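Gamma-glutamyltranspeptidase (Ggt) (Helicobacter pylori 26695, PDB 5BPK) probably transfers or hydrolyses the gamma-glutamyl group of glutathione and related compounds, as an N-terminal nucleophile hydrolase. Local coordinates at residues I20-G25 with L37-D42. Sequence-based numbering, arbitrary orientation.
Sequences INASYG and LNNEMD. With 4UD ((2S)-amino[(5S)-4,5-dihydro-1,2-oxazol-5-yl]acetic acid), chain O.
Asn21 and Asn39 interlock in a buried loop-to-loop contact in the wall of the ligand pocket, where residues 20-25, just after strand 13-19, meet residues 37-42, further along the same long connection to strand 77-81. Asn39 joins the two through both backbone and side chain. Its N donates to Ile20 O at 3.0 Å, while its side-chain OD1 takes the N-H of Ala22 on an in-plane lone pair, a nearly straight bond of 3.1 Å (168° at the hydrogen). With chi1 at 61°, Asn39 CG sits between its own backbone N and carbonyl carbon, which turns the amide back toward the 20-25 loop; ND2 is bonded to Glu128 O of the partner chain. That loop continues through a type II turn from Ala22 to Gly25, whose CA rests against Leu37 O.

In return, the Asn21 side chain crosses that of Asn39 at about a right angle, and ND2 donates to Asn39 O at 3.0 Å from above the carbonyl plane. Asp42 N reaches the same oxygen from the opposite face, so two donors grip it. ND2 also donates to a water that bridges to Asp42 OD2; Ser127 of the partner chain also holds this carboxylate. On the 37-42 side, an Asx turn from Asn38 OD1 to Glu40 N leads into the 3-10 turn, the Asn38 side chain being bonded also to Gly83 of the partner chain.

The ND2 bonds to Asn39 O and the water fix the rotation of the Asn21 amide; OD1 accepts a hydrogen bond from the ligand amine N7 at 2.8 Å and is also bonded to Tyr54 OH. Glu40 OE2, salt-bridged to Arg103 of the partner chain, approaches N7 in a weak hydrogen bond. N7 thus meets an acceptor from each segment, consistent with a site that selects the alpha-amino group of a gamma-glutamyl substrate, with Asn39 as a second-shell support for Asn21.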
loop_
_atom_site.group_PDB
_atom_site.type_symbol
_atom_site.label_atom_id
_atom_site.label_comp_id
_atom_site.label_asym_id
_atom_site.label_seq_id
_atom_site.Cartn_x
_atom_site.Cartn_y
_atom_site.Cartn_z
ATOM N N ILE B 20 -6.188 5.253 2.851
ATOM C CA ILE B 20 -6.570 6.656 2.927
ATOM C C ILE B 20 -5.357 7.551 3.286
ATOM O O ILE B 20 -5.511 8.721 3.598
ATOM C CB ILE B 20 -7.778 6.869 3.878
ATOM C CG1 ILE B 20 -7.609 6.133 5.220
ATOM C CG2 ILE B 20 -9.070 6.463 3.168
ATOM C CD1 ILE B 20 -8.745 6.439 6.216
ATOM N N ASN B 21 -4.166 6.956 3.154
ATOM C CA ASN B 21 -2.845 7.525 3.420
ATOM C C ASN B 21 -2.465 7.455 4.904
ATOM O O ASN B 21 -2.078 6.386 5.375
ATOM C CB ASN B 21 -2.626 8.908 2.794
ATOM C CG ASN B 21 -1.170 9.338 2.852
ATOM O OD1 ASN B 21 -0.286 8.500 3.021
ATOM N ND2 ASN B 21 -0.919 10.636 2.728
ATOM N N ALA B 22 -2.558 8.559 5.644
ATOM C CA ALA B 22 -2.259 8.513 7.070
ATOM C C ALA B 22 -3.273 7.637 7.809
ATOM O O ALA B 22 -4.286 7.235 7.260
ATOM C CB ALA B 22 -2.240 9.919 7.669
ATOM N N SER B 23 -2.962 7.323 9.057
ATOM C CA SER B 23 -3.907 6.666 9.925
ATOM C C SER B 23 -5.151 7.548 10.051
ATOM O O SER B 23 -5.074 8.701 10.518
ATOM C CB SER B 23 -3.285 6.416 11.292
ATOM O OG SER B 23 -4.165 5.682 12.119
ATOM N N TYR B 24 -6.294 7.000 9.629
ATOM C CA TYR B 24 -7.586 7.709 9.569
ATOM C C TYR B 24 -7.607 8.837 8.524
ATOM O O TYR B 24 -8.450 9.732 8.571
ATOM C CB TYR B 24 -8.059 8.186 10.947
ATOM C CG TYR B 24 -8.167 7.059 11.950
ATOM C CD1 TYR B 24 -9.283 6.222 11.975
ATOM C CD2 TYR B 24 -7.154 6.818 12.863
ATOM C CE1 TYR B 24 -9.381 5.190 12.881
ATOM C CE2 TYR B 24 -7.247 5.791 13.775
ATOM C CZ TYR B 24 -8.362 4.979 13.779
ATOM O OH TYR B 24 -8.457 3.943 14.664
ATOM N N GLY B 25 -6.693 8.755 7.562
ATOM C CA GLY B 25 -6.692 9.640 6.405
ATOM C C GLY B 25 -6.542 11.083 6.833
ATOM O O GLY B 25 -5.658 11.421 7.648
ATOM N N LEU B 37 -12.348 10.664 4.654
ATOM C CA LEU B 37 -11.609 11.095 3.463
ATOM C C LEU B 37 -10.120 10.770 3.573
ATOM O O LEU B 37 -9.514 10.849 4.649
ATOM C CB LEU B 37 -11.760 12.605 3.274
ATOM C CG LEU B 37 -13.155 13.037 2.859
ATOM C CD1 LEU B 37 -13.326 14.513 3.169
ATOM C CD2 LEU B 37 -13.422 12.718 1.374
ATOM N N ASN B 38 -9.534 10.427 2.437
ATOM C CA ASN B 38 -8.090 10.283 2.321
ATOM C C ASN B 38 -7.374 11.615 2.475
ATOM O O ASN B 38 -7.974 12.676 2.276
ATOM C CB ASN B 38 -7.731 9.666 0.969
ATOM C CG ASN B 38 -8.041 10.591 -0.193
ATOM O OD1 ASN B 38 -7.219 11.441 -0.552
ATOM N ND2 ASN B 38 -9.242 10.455 -0.772
ATOM N N ASN B 39 -6.093 11.558 2.843
ATOM C CA ASN B 39 -5.198 12.707 2.643
ATOM C C ASN B 39 -4.111 12.361 1.621
ATOM O O ASN B 39 -2.917 12.643 1.804
ATOM C CB ASN B 39 -4.678 13.314 3.967
ATOM C CG ASN B 39 -3.862 12.352 4.828
ATOM O OD1 ASN B 39 -3.783 11.158 4.572
ATOM N ND2 ASN B 39 -3.269 12.894 5.890
ATOM N N GLU B 40 -4.552 11.756 0.518
ATOM C CA GLU B 40 -3.630 11.316 -0.524
ATOM C C GLU B 40 -2.962 12.475 -1.266
ATOM O O GLU B 40 -1.954 12.269 -1.948
ATOM C CB GLU B 40 -4.324 10.389 -1.534
ATOM C CG GLU B 40 -3.536 9.138 -1.885
ATOM C CD GLU B 40 -3.531 8.129 -0.742
ATOM O OE1 GLU B 40 -4.635 7.685 -0.311
ATOM O OE2 GLU B 40 -2.431 7.789 -0.273
ATOM N N MET B 41 -3.494 13.690 -1.151
ATOM C CA MET B 41 -2.834 14.830 -1.815
ATOM C C MET B 41 -1.418 15.077 -1.304
ATOM O O MET B 41 -0.602 15.617 -2.036
ATOM C CB MET B 41 -3.671 16.111 -1.724
ATOM C CG MET B 41 -5.031 16.004 -2.422
ATOM S SD MET B 41 -4.954 15.805 -4.229
ATOM C CE MET B 41 -4.518 17.478 -4.737
ATOM N N ASP B 42 -1.117 14.671 -0.069
ATOM C CA ASP B 42 0.255 14.783 0.472
ATOM C C ASP B 42 1.280 13.854 -0.212
ATOM O O ASP B 42 2.481 13.954 0.041
ATOM C CB ASP B 42 0.276 14.531 1.988
ATOM C CG ASP B 42 1.608 14.916 2.625
ATOM O OD1 ASP B 42 1.922 16.131 2.644
ATOM O OD2 ASP B 42 2.347 14.007 3.085
HETATM C C3 4UD O . 0.326 3.317 3.234
HETATM C C4 4UD O . 0.525 4.583 1.421
HETATM C C5 4UD O . 0.043 4.728 2.852
HETATM C C6 4UD O . 1.069 5.864 0.771
HETATM C C8 4UD O . 1.398 5.511 -0.662
HETATM O O9 4UD O . 0.541 5.490 -1.511
HETATM O O10 4UD O . 2.668 5.205 -1.017
HETATM N N7 4UD O . 0.045 6.917 0.764
HETATM O O2 4UD O . 1.593 3.640 1.469
HETATM N N1 4UD O . 1.186 2.798 2.422
HETATM O O HOH W 1 1.808 11.370 2.417
#